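Local atomic coordinates of metallo-beta-lactamase (Pseudomonas stutzeri, PDB entry 4ZEJ), a protein that probably hydrolyses beta-lactam antibiotics to substituted beta-amino acids, as a zinc-dependent class B beta-lactamase conferring antibiotic resistance. Residues F44-P49 against G71-H76; Y67-S72 against Q91-Y96; A83-L88 against E111-T116. All blocks are in the same frame, centred on the assembly; numbering follows the deposited sequence.

Contact 1: residues F44-P49 against G71-H76. With ZN (zinc ion), chain D.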
ATOM      1  N   PHE A  44      -8.748  -9.796  -1.857  1.00 29.25           N
ATOM      2  CA  PHE A  44      -8.470  -8.806  -0.842  1.00 28.35           C
ATOM      3  C   PHE A  44      -7.712  -7.653  -1.491  1.00 26.73           C
ATOM      4  O   PHE A  44      -6.809  -7.873  -2.315  1.00 25.96           O
ATOM      5  CB  PHE A  44      -7.665  -9.417   0.308  1.00 29.86           C
ATOM      6  CG  PHE A  44      -7.789  -8.663   1.601  1.00 30.24           C
ATOM      7  CD1 PHE A  44      -8.803  -8.968   2.504  1.00 32.28           C
ATOM      8  CD2 PHE A  44      -6.902  -7.650   1.918  1.00 29.63           C
ATOM      9  CE1 PHE A  44      -8.926  -8.270   3.700  1.00 32.62           C
ATOM     10  CE2 PHE A  44      -7.023  -6.944   3.114  1.00 29.88           C
ATOM     11  CZ  PHE A  44      -8.034  -7.261   4.002  1.00 31.31           C
ATOM     12  N   ILE A  45      -8.088  -6.430  -1.120  1.00 25.62           N
ATOM     13  CA  ILE A  45      -7.494  -5.226  -1.687  1.00 24.34           C
ATOM     14  C   ILE A  45      -6.379  -4.718  -0.767  1.00 23.96           C
ATOM     15  O   ILE A  45      -6.600  -4.564   0.424  1.00 24.58           O
ATOM     16  CB  ILE A  45      -8.581  -4.127  -1.897  1.00 23.98           C
ATOM     17  CG1 ILE A  45      -9.581  -4.564  -2.983  1.00 24.62           C
ATOM     18  CG2 ILE A  45      -7.948  -2.797  -2.279  1.00 23.07           C
ATOM     19  CD1 ILE A  45     -10.885  -3.796  -2.985  1.00 24.71           C
ATOM     20  N   VAL A  46      -5.192  -4.454  -1.321  1.00 22.90           N
ATOM     21  CA  VAL A  46      -4.094  -3.822  -0.588  1.00 22.33           C
ATOM     22  C   VAL A  46      -3.982  -2.392  -1.125  1.00 21.36           C
ATOM     23  O   VAL A  46      -3.533  -2.178  -2.262  1.00 20.51           O
ATOM     24  CB  VAL A  46      -2.745  -4.584  -0.727  1.00 22.89           C
ATOM     25  CG1 VAL A  46      -1.657  -3.901   0.094  1.00 22.81           C
ATOM     26  CG2 VAL A  46      -2.899  -6.044  -0.292  1.00 24.51           C
ATOM     27  N   ASP A  47      -4.416  -1.445  -0.292  1.00 21.23           N
ATOM     28  CA  ASP A  47      -4.562  -0.019  -0.600  1.00 21.07           C
ATOM     29  C   ASP A  47      -5.649   0.301  -1.628  1.00 20.94           C
ATOM     30  O   ASP A  47      -5.791  -0.367  -2.639  1.00 20.76           O
ATOM     31  CB  ASP A  47      -3.225   0.611  -0.982  1.00 21.00           C
ATOM     32  CG  ASP A  47      -2.285   0.726   0.201  1.00 21.43           C
ATOM     33  OD1 ASP A  47      -2.762   0.967   1.333  1.00 22.17           O
ATOM     34  OD2 ASP A  47      -1.062   0.641  -0.005  1.00 21.97           O
ATOM     35  N   THR A  48      -6.429   1.338  -1.342  1.00 21.38           N
ATOM     36  CA  THR A  48      -7.502   1.720  -2.224  1.00 21.49           C
ATOM     37  C   THR A  48      -6.951   2.536  -3.384  1.00 21.31           C
ATOM     38  O   THR A  48      -5.862   3.125  -3.277  1.00 21.46           O
ATOM     39  CB  THR A  48      -8.610   2.534  -1.527  1.00 22.44           C
ATOM     40  OG1 THR A  48      -8.171   3.872  -1.261  1.00 22.35           O
ATOM     41  CG2 THR A  48      -9.064   1.866  -0.241  1.00 23.40           C
ATOM     42  N   PRO A  49      -7.705   2.590  -4.492  1.00 21.60           N
ATOM     43  CA  PRO A  49      -7.438   3.618  -5.488  1.00 22.38           C
ATOM     44  C   PRO A  49      -7.601   5.009  -4.901  1.00 23.11           C
ATOM     45  O   PRO A  49      -8.117   5.175  -3.794  1.00 23.76           O
ATOM     46  CB  PRO A  49      -8.481   3.344  -6.563  1.00 22.66           C
ATOM     47  CG  PRO A  49      -8.763   1.887  -6.431  1.00 22.57           C
ATOM     48  CD  PRO A  49      -8.742   1.656  -4.953  1.00 22.14           C
ATOM     49  N   GLY A  71     -12.297  -7.746   1.802  1.00 31.96           N
ATOM     50  CA  GLY A  71     -12.029  -6.418   2.342  1.00 30.93           C
ATOM     51  C   GLY A  71     -10.783  -5.762   1.782  1.00 29.06           C
ATOM     52  O   GLY A  71     -10.225  -6.223   0.788  1.00 28.35           O
ATOM     53  N   SER A  72     -10.387  -4.661   2.424  1.00 28.21           N
ATOM     54  CA  SER A  72      -9.204  -3.890   2.052  1.00 26.89           C
ATOM     55  C   SER A  72      -8.341  -3.613   3.273  1.00 26.64           C
ATOM     56  O   SER A  72      -8.854  -3.544   4.389  1.00 28.13           O
ATOM     57  CB  SER A  72      -9.600  -2.554   1.427  1.00 26.31           C
ATOM     58  OG  SER A  72     -10.163  -1.674   2.398  1.00 27.32           O
ATOM     59  N   VAL A  73      -7.041  -3.435   3.052  1.00 25.47           N
ATOM     60  CA  VAL A  73      -6.142  -2.897   4.084  1.00 25.32           C
ATOM     61  C   VAL A  73      -5.394  -1.714   3.495  1.00 24.09           C
ATOM     62  O   VAL A  73      -5.045  -1.746   2.310  1.00 23.43           O
ATOM     63  CB  VAL A  73      -5.156  -3.952   4.635  1.00 26.17           C
ATOM     64  CG1 VAL A  73      -4.161  -4.436   3.571  1.00 25.63           C
ATOM     65  CG2 VAL A  73      -4.402  -3.405   5.838  1.00 26.65           C
ATOM     66  N   SER A  74      -5.181  -0.670   4.305  1.00 23.78           N
ATOM     67  CA  SER A  74      -4.416   0.509   3.892  1.00 23.18           C
ATOM     68  C   SER A  74      -3.082   0.543   4.645  1.00 23.05           C
ATOM     69  O   SER A  74      -3.027   0.216   5.836  1.00 24.65           O
ATOM     70  CB  SER A  74      -5.199   1.798   4.116  1.00 23.31           C
ATOM     71  OG  SER A  74      -6.358   1.832   3.298  1.00 23.71           O
ATOM     72  N   THR A  75      -2.017   0.923   3.944  1.00 21.70           N
ATOM     73  CA  THR A  75      -0.638   0.786   4.452  1.00 21.64           C
ATOM     74  C   THR A  75      -0.054   2.060   5.073  1.00 21.47           C
ATOM     75  O   THR A  75       0.988   2.002   5.709  1.00 22.21           O
ATOM     76  CB  THR A  75       0.307   0.234   3.375  1.00 21.37           C
ATOM     77  OG1 THR A  75       0.315   1.105   2.239  1.00 20.62           O
ATOM     78  CG2 THR A  75      -0.139  -1.175   2.940  1.00 21.58           C
ATOM     79  N   HIS A  76      -0.714   3.201   4.880  1.00 21.06           N
ATOM     80  CA  HIS A  76      -0.552   4.368   5.777  1.00 21.84           C
ATOM     81  C   HIS A  76      -1.747   5.295   5.556  1.00 21.88           C
ATOM     82  O   HIS A  76      -2.606   4.983   4.747  1.00 21.83           O
ATOM     83  CB  HIS A  76       0.815   5.083   5.664  1.00 21.77           C
ATOM     84  CG  HIS A  76       1.016   5.872   4.415  1.00 21.20           C
ATOM     85  ND1 HIS A  76       1.355   5.285   3.217  1.00 20.70           N
ATOM     86  CD2 HIS A  76       0.981   7.202   4.183  1.00 21.69           C
ATOM     87  CE1 HIS A  76       1.491   6.216   2.297  1.00 20.78           C
ATOM     88  NE2 HIS A  76       1.271   7.385   2.856  1.00 21.31           N
TER
HETATM   89 ZN    ZN D 302       2.061   9.250   2.108  1.00 23.06          ZN
HETATM   90  O   HOH W   1       2.567  11.408   0.906  1.00 40.78           O
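The Phe-44 ring lies over the backbone of 71-73. Gly-71 O sits 3.4 Å above the ring plane, over its centre, and Ser-72 N lies above the same face nearer the rim. CG is turned anti to the backbone N (chi1 -157°), which swings the ring across to the neighbouring strand. There Phe-44 CE2 touches Val-73 CG1 at 3.8 Å. Val-46 CG1 packs more loosely on that methyl, on the same side of the sheet. Ile-45 and Ser-72 pair on the other side, CB to CB.

The strands 44-46 and 71-73 run parallel, their axes 21° apart. Three backbone bonds join the two segments. Ile-45 N donates to Gly-71 O at 2.9 Å. Val-73 N donates to Ile-45 O, also at 2.9 Å. Asp-47 N donates to Val-73 O at 2.7 Å.

Next along the chain, the Asp-47 carboxylate reaches Thr-75. Asp-47 OD1 accepts Thr-75 N at 2.7 Å. Asp-47 OD2 accepts the Thr-75 OG1 hydroxyl at 2.7 Å. Each oxygen uses its syn lone pair. The two bonds fix the rotation of the carboxylate. Arg-81 forms a salt bridge with OD2, which would favour the charged form of this buried acid. His-76, which follows Thr-75, binds zinc through His-76 NE2 at 2.2 Å, with His-78 and His-138 completing the protein ligands of that metal.

The parallel pair belongs to the beta-alpha-beta unit 42-46, 52-64, 68-73. From strand 68-73 the chain runs on through Thr-75 to the zinc ligand His-76, as is characteristic of the metallo-beta-lactamase fold.

Contact 2: residues Y67-S72 against Q91-Y96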
ATOM      1  N   TYR A  67     -15.226 -13.209  -7.768  1.00 43.15           N
ATOM      2  CA  TYR A  67     -14.471 -13.319  -6.527  1.00 42.66           C
ATOM      3  C   TYR A  67     -15.249 -12.757  -5.358  1.00 41.54           C
ATOM      4  O   TYR A  67     -15.975 -11.759  -5.497  1.00 40.22           O
ATOM      5  CB  TYR A  67     -13.133 -12.582  -6.617  1.00 41.44           C
ATOM      6  CG  TYR A  67     -12.188 -13.147  -7.644  1.00 43.40           C
ATOM      7  CD1 TYR A  67     -11.724 -14.460  -7.541  1.00 45.51           C
ATOM      8  CD2 TYR A  67     -11.730 -12.364  -8.708  1.00 43.37           C
ATOM      9  CE1 TYR A  67     -10.857 -14.988  -8.484  1.00 47.65           C
ATOM     10  CE2 TYR A  67     -10.850 -12.877  -9.646  1.00 45.45           C
ATOM     11  CZ  TYR A  67     -10.420 -14.191  -9.533  1.00 47.57           C
ATOM     12  OH  TYR A  67      -9.552 -14.705 -10.464  1.00 50.98           O
ATOM     13  N   GLU A  68     -15.059 -13.387  -4.200  1.00 42.35           N
ATOM     14  CA  GLU A  68     -15.627 -12.906  -2.952  1.00 42.35           C
ATOM     15  C   GLU A  68     -14.687 -11.897  -2.298  1.00 38.98           C
ATOM     16  O   GLU A  68     -13.568 -12.249  -1.932  1.00 38.89           O
ATOM     17  CB  GLU A  68     -15.858 -14.068  -1.991  1.00 46.07           C
ATOM     18  CG  GLU A  68     -16.793 -13.717  -0.857  1.00 48.17           C
ATOM     19  CD  GLU A  68     -18.099 -13.149  -1.372  1.00 49.53           C
ATOM     20  OE1 GLU A  68     -18.774 -13.835  -2.180  1.00 51.76           O
ATOM     21  OE2 GLU A  68     -18.430 -12.003  -0.994  1.00 50.06           O
ATOM     22  N   LEU A  69     -15.149 -10.662  -2.137  1.00 36.52           N
ATOM     23  CA  LEU A  69     -14.281  -9.585  -1.655  1.00 34.37           C
ATOM     24  C   LEU A  69     -14.296  -9.567  -0.142  1.00 34.59           C
ATOM     25  O   LEU A  69     -15.288  -9.185   0.464  1.00 35.04           O
ATOM     26  CB  LEU A  69     -14.715  -8.236  -2.219  1.00 32.82           C
ATOM     27  CG  LEU A  69     -13.893  -7.012  -1.807  1.00 31.06           C
ATOM     28  CD1 LEU A  69     -12.402  -7.189  -2.099  1.00 30.09           C
ATOM     29  CD2 LEU A  69     -14.450  -5.795  -2.529  1.00 30.56           C
ATOM     30  N   LEU A  70     -13.193  -9.992   0.457  1.00 34.54           N
ATOM     31  CA  LEU A  70     -13.073 -10.070   1.911  1.00 35.62           C
ATOM     32  C   LEU A  70     -12.728  -8.733   2.579  1.00 34.43           C
ATOM     33  O   LEU A  70     -12.853  -8.607   3.803  1.00 36.22           O
ATOM     34  CB  LEU A  70     -12.031 -11.122   2.291  1.00 36.66           C
ATOM     35  CG  LEU A  70     -12.350 -12.562   1.883  1.00 38.99           C
ATOM     36  CD1 LEU A  70     -11.241 -13.479   2.381  1.00 40.42           C
ATOM     37  CD2 LEU A  70     -13.699 -12.999   2.421  1.00 40.98           C
ATOM     38  N   GLY A  71     -12.297  -7.746   1.802  1.00 31.96           N
ATOM     39  CA  GLY A  71     -12.029  -6.418   2.342  1.00 30.93           C
ATOM     40  C   GLY A  71     -10.783  -5.762   1.782  1.00 29.06           C
ATOM     41  O   GLY A  71     -10.225  -6.223   0.788  1.00 28.35           O
ATOM     42  N   SER A  72     -10.387  -4.661   2.424  1.00 28.21           N
ATOM     43  CA  SER A  72      -9.204  -3.890   2.052  1.00 26.89           C
ATOM     44  C   SER A  72      -8.341  -3.613   3.273  1.00 26.64           C
ATOM     45  O   SER A  72      -8.854  -3.544   4.389  1.00 28.13           O
ATOM     46  CB  SER A  72      -9.600  -2.554   1.427  1.00 26.31           C
ATOM     47  OG  SER A  72     -10.163  -1.674   2.398  1.00 27.32           O
ATOM     48  N   GLN A  91     -20.618   0.680   1.276  1.00 32.87           N
ATOM     49  CA  GLN A  91     -21.056  -0.503   0.527  1.00 33.93           C
ATOM     50  C   GLN A  91     -20.931  -1.812   1.345  1.00 34.11           C
ATOM     51  O   GLN A  91     -21.120  -2.903   0.799  1.00 35.21           O
ATOM     52  CB  GLN A  91     -20.271  -0.574  -0.803  1.00 33.50           C
ATOM     53  CG  GLN A  91     -20.963   0.071  -2.005  1.00 34.14           C
ATOM     54  CD  GLN A  91     -21.493   1.472  -1.757  1.00 34.61           C
ATOM     55  OE1 GLN A  91     -22.699   1.670  -1.680  1.00 35.67           O
ATOM     56  NE2 GLN A  91     -20.599   2.451  -1.649  1.00 33.86           N
ATOM     57  N   SER A  92     -20.658  -1.695   2.652  1.00 34.16           N
ATOM     58  CA  SER A  92     -20.549  -2.840   3.585  1.00 34.86           C
ATOM     59  C   SER A  92     -19.362  -3.782   3.323  1.00 34.28           C
ATOM     60  O   SER A  92     -19.414  -4.966   3.677  1.00 34.91           O
ATOM     61  CB  SER A  92     -21.867  -3.630   3.648  1.00 37.05           C
ATOM     62  OG  SER A  92     -22.965  -2.744   3.730  1.00 37.59           O
ATOM     63  N   ILE A  93     -18.293  -3.243   2.724  1.00 32.29           N
ATOM     64  CA  ILE A  93     -17.069  -3.991   2.457  1.00 31.93           C
ATOM     65  C   ILE A  93     -16.089  -3.680   3.590  1.00 31.27           C
ATOM     66  O   ILE A  93     -15.786  -2.520   3.830  1.00 30.35           O
ATOM     67  CB  ILE A  93     -16.454  -3.603   1.095  1.00 30.86           C
ATOM     68  CG1 ILE A  93     -17.401  -3.993  -0.047  1.00 31.69           C
ATOM     69  CG2 ILE A  93     -15.086  -4.261   0.914  1.00 30.25           C
ATOM     70  CD1 ILE A  93     -17.135  -3.276  -1.356  1.00 31.18           C
ATOM     71  N   SER A  94     -15.604  -4.719   4.276  1.00 31.83           N
ATOM     72  CA  SER A  94     -14.730  -4.544   5.447  1.00 31.50           C
ATOM     73  C   SER A  94     -13.434  -3.804   5.107  1.00 29.60           C
ATOM     74  O   SER A  94     -12.747  -4.161   4.163  1.00 29.17           O
ATOM     75  CB  SER A  94     -14.374  -5.904   6.060  1.00 32.91           C
ATOM     76  OG  SER A  94     -15.532  -6.616   6.461  1.00 34.92           O
ATOM     77  N   THR A  95     -13.103  -2.791   5.895  1.00 28.81           N
ATOM     78  CA  THR A  95     -11.871  -2.042   5.731  1.00 27.35           C
ATOM     79  C   THR A  95     -11.024  -2.210   6.981  1.00 27.70           C
ATOM     80  O   THR A  95     -11.561  -2.293   8.101  1.00 29.53           O
ATOM     81  CB  THR A  95     -12.154  -0.554   5.506  1.00 26.20           C
ATOM     82  OG1 THR A  95     -12.979  -0.074   6.568  1.00 27.65           O
ATOM     83  CG2 THR A  95     -12.857  -0.316   4.157  1.00 25.77           C
ATOM     84  N   TYR A  96      -9.707  -2.276   6.778  1.00 27.15           N
ATOM     85  CA  TYR A  96      -8.725  -2.516   7.835  1.00 27.68           C
ATOM     86  C   TYR A  96      -7.613  -1.485   7.751  1.00 26.88           C
ATOM     87  O   TYR A  96      -7.192  -1.085   6.659  1.00 25.58           O
ATOM     88  CB  TYR A  96      -8.078  -3.899   7.701  1.00 28.80           C
ATOM     89  CG  TYR A  96      -9.014  -5.051   7.902  1.00 30.47           C
ATOM     90  CD1 TYR A  96      -9.772  -5.555   6.848  1.00 30.92           C
ATOM     91  CD2 TYR A  96      -9.153  -5.647   9.154  1.00 32.87           C
ATOM     92  CE1 TYR A  96     -10.653  -6.609   7.036  1.00 32.64           C
ATOM     93  CE2 TYR A  96     -10.029  -6.698   9.352  1.00 34.65           C
ATOM     94  CZ  TYR A  96     -10.772  -7.176   8.290  1.00 34.76           C
ATOM     95  OH  TYR A  96     -11.636  -8.224   8.489  1.00 36.77           O
TER
HETATM   96  O   HOH W   2     -16.222  -7.433   3.204  1.00 40.35           O
HETATM   97  O   HOH W   3      -8.426  -0.169   4.067  1.00 27.30           O
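Leu-69 CG is anti to the backbone N (chi1 -180°), and Ile-93 holds CG2 anti to its own N. These torsions bring Leu-69 CD2 against Ile-93 CG2 at 3.8 Å, the two side chains meeting at about a right angle. Ile-93 CG2 also rests on Gly-71 CA. Helix 52-64 borders this apolar patch, with Arg-63 touching both side chains.

At Gly-71 the backbones come close. Gly-71 CA is 3.0 Å from Ser-94 O, and the positive phi of 139° suits glycine. Beyond it, two backbone bonds from Ser-72 form one parallel bridge with Thr-95. Ser-72 N donates to Ser-94 O at 3.0 Å, and Tyr-96 N donates to Ser-72 O at 2.8 Å. The second bond is bent, with an N-H...O angle of 131°. Tyr-96 turns its ring edge to the same carbonyl, with Tyr-96 CD1 3.3 Å from Ser-72 O in the ring plane.

Ser-72 and Thr-95 share one side of the sheet. Ser-72 OG meets the methyl CG2 of Thr-95, while Thr-95 OG1 is engaged by Asn-89 and Lys-114 N. A water hydrogen-bonds to Ser-72 OG at 2.8 Å and donates to Tyr-96 O.

The chemistry thus changes along the pair. Before Gly-71 the segments meet by apolar contact, with a second water accepting from Ser-94 N and only weakly bonded to Leu-69 O. Beyond it direct backbone bonds take over. The buried Ser-72 hydroxyl has a polar partner in water, so that solvent molecule is part of the joint between the segments.

Contact 3: residues A83-L88 against E111-T116; sequences AGIKWL and EPAKYT
This is a partly buried packing contact between the start of helix 85-90 and the loop that leads into strand 115-117, at one margin of the larger sheet. It rests mainly on van der Waals contact.

Ile-85 carries the buried half. Its CG2 branch is anti to the backbone N and meets the loop backbone. Ile-85 CG2 lies 3.5 Å from Pro-112 O and 4.0 Å from Ala-113 CA. The other branch reaches along the loop, with Ile-85 CD1 4.4 Å from Ala-113 CB. Pro-112 O itself accepts a hydrogen bond from Asn-89, one turn further along the helix.

The outer half is Lys-86 with Glu-111. Their aliphatic parts touch first, Lys-86 CB to Glu-111 CG at 3.9 Å. The glutamate chain bends at chi2 (64°), which brings OE2 across toward the lysine end. Lys-86 NZ and Glu-111 OE2 form a long salt bridge at 3.9 Å. Both side chains are exposed, so water would probably weaken this attraction. Lys-86 also has a weak, long ion pair with Asp-90.

Strand 95-98 adjoins the contact, where Thr-95 touches both Ile-85 and Ala-113. Helix 99-107 borders the loop through Asn-102, which bonds Ala-113 N and packs on Pro-112. On the helix side, Trp-87 and Leu-88 lean on helix 52-64, and Ile-85 touches Ser-74.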
ATOM      1  N   ALA A  83      -8.245   6.766   0.171  1.00 21.86           N
ATOM      2  CA  ALA A  83      -9.336   7.552  -0.451  1.00 23.10           C
ATOM      3  C   ALA A  83     -10.668   6.793  -0.541  1.00 23.41           C
ATOM      4  O   ALA A  83     -11.734   7.381  -0.362  1.00 24.41           O
ATOM      5  CB  ALA A  83      -8.935   8.046  -1.844  1.00 23.49           C
ATOM      6  N   GLY A  84     -10.603   5.504  -0.835  1.00 22.45           N
ATOM      7  CA  GLY A  84     -11.803   4.677  -1.004  1.00 23.14           C
ATOM      8  C   GLY A  84     -12.390   4.030   0.235  1.00 23.33           C
ATOM      9  O   GLY A  84     -13.380   3.295   0.125  1.00 23.50           O
ATOM     10  N   ILE A  85     -11.822   4.282   1.415  1.00 23.45           N
ATOM     11  CA  ILE A  85     -12.324   3.659   2.644  1.00 24.36           C
ATOM     12  C   ILE A  85     -13.796   3.996   2.917  1.00 25.55           C
ATOM     13  O   ILE A  85     -14.574   3.108   3.275  1.00 26.35           O
ATOM     14  CB  ILE A  85     -11.433   3.989   3.884  1.00 24.34           C
ATOM     15  CG1 ILE A  85     -10.121   3.192   3.791  1.00 24.22           C
ATOM     16  CG2 ILE A  85     -12.157   3.669   5.190  1.00 25.80           C
ATOM     17  CD1 ILE A  85      -9.145   3.434   4.928  1.00 24.41           C
ATOM     18  N   LYS A  86     -14.171   5.265   2.778  1.00 26.05           N
ATOM     19  CA  LYS A  86     -15.567   5.672   3.001  1.00 27.55           C
ATOM     20  C   LYS A  86     -16.518   4.940   2.047  1.00 27.55           C
ATOM     21  O   LYS A  86     -17.550   4.392   2.484  1.00 28.03           O
ATOM     22  CB  LYS A  86     -15.711   7.188   2.869  1.00 28.98           C
ATOM     23  CG  LYS A  86     -17.133   7.686   2.992  1.00 31.35           C
ATOM     24  CD  LYS A  86     -17.164   9.192   3.082  1.00 33.10           C
ATOM     25  CE  LYS A  86     -18.586   9.705   3.018  1.00 35.06           C
ATOM     26  NZ  LYS A  86     -19.415   9.198   4.143  1.00 36.44           N
ATOM     27  N   TRP A  87     -16.160   4.916   0.760  1.00 26.54           N
ATOM     28  CA  TRP A  87     -16.945   4.202  -0.256  1.00 27.06           C
ATOM     29  C   TRP A  87     -17.114   2.735   0.115  1.00 26.80           C
ATOM     30  O   TRP A  87     -18.231   2.210   0.064  1.00 27.52           O
ATOM     31  CB  TRP A  87     -16.318   4.332  -1.648  1.00 27.02           C
ATOM     32  CG  TRP A  87     -17.234   3.913  -2.771  1.00 28.11           C
ATOM     33  CD1 TRP A  87     -18.019   4.728  -3.540  1.00 29.37           C
ATOM     34  CD2 TRP A  87     -17.465   2.574  -3.244  1.00 28.64           C
ATOM     35  NE1 TRP A  87     -18.721   3.980  -4.459  1.00 30.37           N
ATOM     36  CE2 TRP A  87     -18.393   2.660  -4.305  1.00 29.81           C
ATOM     37  CE3 TRP A  87     -16.972   1.314  -2.879  1.00 28.26           C
ATOM     38  CZ2 TRP A  87     -18.840   1.540  -4.994  1.00 30.76           C
ATOM     39  CZ3 TRP A  87     -17.416   0.201  -3.568  1.00 29.26           C
ATOM     40  CH2 TRP A  87     -18.341   0.320  -4.612  1.00 30.42           C
ATOM     41  N   LEU A  88     -16.017   2.090   0.514  1.00 26.17           N
ATOM     42  CA  LEU A  88     -16.058   0.678   0.920  1.00 26.54           C
ATOM     43  C   LEU A  88     -16.947   0.484   2.147  1.00 27.83           C
ATOM     44  O   LEU A  88     -17.802  -0.420   2.154  1.00 28.42           O
ATOM     45  CB  LEU A  88     -14.640   0.135   1.175  1.00 25.94           C
ATOM     46  CG  LEU A  88     -13.755   0.047  -0.080  1.00 25.12           C
ATOM     47  CD1 LEU A  88     -12.291  -0.172   0.276  1.00 24.46           C
ATOM     48  CD2 LEU A  88     -14.200  -1.034  -1.047  1.00 25.87           C
ATOM     49  N   GLU A 111     -12.501   9.526   7.327  1.00 33.63           N
ATOM     50  CA  GLU A 111     -13.221   8.307   7.644  1.00 34.80           C
ATOM     51  C   GLU A 111     -12.221   7.201   8.014  1.00 31.81           C
ATOM     52  O   GLU A 111     -11.325   6.926   7.233  1.00 30.60           O
ATOM     53  CB  GLU A 111     -14.029   7.896   6.418  1.00 38.00           C
ATOM     54  CG  GLU A 111     -15.233   7.071   6.729  1.00 42.69           C
ATOM     55  CD  GLU A 111     -16.249   7.841   7.550  1.00 45.83           C
ATOM     56  OE1 GLU A 111     -16.433   7.467   8.720  1.00 47.85           O
ATOM     57  OE2 GLU A 111     -16.827   8.830   7.043  1.00 49.31           O
ATOM     58  N   PRO A 112     -12.340   6.604   9.217  1.00 34.69           N
ATOM     59  CA  PRO A 112     -11.399   5.549   9.599  1.00 33.48           C
ATOM     60  C   PRO A 112     -11.819   4.205   9.029  1.00 32.18           C
ATOM     61  O   PRO A 112     -12.971   4.032   8.617  1.00 32.12           O
ATOM     62  CB  PRO A 112     -11.488   5.537  11.129  1.00 35.44           C
ATOM     63  CG  PRO A 112     -12.878   5.972  11.413  1.00 37.18           C
ATOM     64  CD  PRO A 112     -13.258   6.940  10.326  1.00 36.68           C
ATOM     65  N   ALA A 113     -10.887   3.258   9.010  1.00 31.16           N
ATOM     66  CA  ALA A 113     -11.214   1.881   8.647  1.00 31.22           C
ATOM     67  C   ALA A 113     -12.145   1.296   9.719  1.00 33.34           C
ATOM     68  O   ALA A 113     -12.108   1.719  10.870  1.00 34.22           O
ATOM     69  CB  ALA A 113      -9.950   1.043   8.507  1.00 30.30           C
ATOM     70  N   LYS A 114     -13.006   0.367   9.323  1.00 34.55           N
ATOM     71  CA  LYS A 114     -13.978  -0.222  10.258  1.00 37.45           C
ATOM     72  C   LYS A 114     -13.291  -1.080  11.319  1.00 38.61           C
ATOM     73  O   LYS A 114     -13.744  -1.132  12.464  1.00 40.47           O
ATOM     74  CB  LYS A 114     -15.044  -1.037   9.522  1.00 38.90           C
ATOM     75  CG  LYS A 114     -16.026  -1.744  10.450  1.00 42.31           C
ATOM     76  CD  LYS A 114     -17.161  -2.431   9.716  1.00 44.28           C
ATOM     77  CE  LYS A 114     -18.055  -3.175  10.694  1.00 48.06           C
ATOM     78  NZ  LYS A 114     -18.683  -4.361  10.058  1.00 50.06           N
ATOM     79  N   TYR A 115     -12.228  -1.771  10.925  1.00 37.66           N
ATOM     80  CA  TYR A 115     -11.480  -2.648  11.818  1.00 39.42           C
ATOM     81  C   TYR A 115     -10.042  -2.177  11.995  1.00 38.49           C
ATOM     82  O   TYR A 115      -9.417  -1.656  11.052  1.00 36.17           O
ATOM     83  CB  TYR A 115     -11.475  -4.064  11.264  1.00 40.09           C
ATOM     84  CG  TYR A 115     -12.850  -4.659  11.113  1.00 41.76           C
ATOM     85  CD1 TYR A 115     -13.580  -5.052  12.229  1.00 44.70           C
ATOM     86  CD2 TYR A 115     -13.425  -4.834   9.856  1.00 40.93           C
ATOM     87  CE1 TYR A 115     -14.842  -5.601  12.102  1.00 46.78           C
ATOM     88  CE2 TYR A 115     -14.692  -5.385   9.717  1.00 43.00           C
ATOM     89  CZ  TYR A 115     -15.395  -5.767  10.846  1.00 45.89           C
ATOM     90  OH  TYR A 115     -16.651  -6.317  10.735  1.00 48.45           O
ATOM     91  N   THR A 116      -9.518  -2.396  13.197  1.00 40.69           N
ATOM     92  CA  THR A 116      -8.174  -1.965  13.569  1.00 40.74           C
ATOM     93  C   THR A 116      -7.261  -3.179  13.750  1.00 41.92           C
ATOM     94  O   THR A 116      -7.633  -4.148  14.419  1.00 44.39           O
ATOM     95  CB  THR A 116      -8.212  -1.104  14.849  1.00 42.94           C
ATOM     96  OG1 THR A 116      -8.953   0.094  14.587  1.00 42.91           O
ATOM     97  CG2 THR A 116      -6.820  -0.708  15.294  1.00 43.04           C
TER

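From the N terminus, contact 1 closes first. It brings 71-76 back beside 44-49 after helix 52-64. Contact 2 opens on the same strand, 68-73, and shares Gly-71 and Ser-72 with it. Its loop runs through helix 85-90 and closes at 91-96. Contact 3 starts inside that loop, at 83-88, and closes later at 111-116, so contacts 2 and 3 cross. Contacts 1 and 3 follow in series. Contacts 1 and 2 join the parallel strands 42-46, 68-73 and 95-98. Contact 3 sets helix 85-90 on the loop leading to strand 115-117. Ser-72 OG touches Leu-88 CD1, Thr-48 OG1 bonds to Gly-84 N, and Ile-93 N bonds to Leu-88 O.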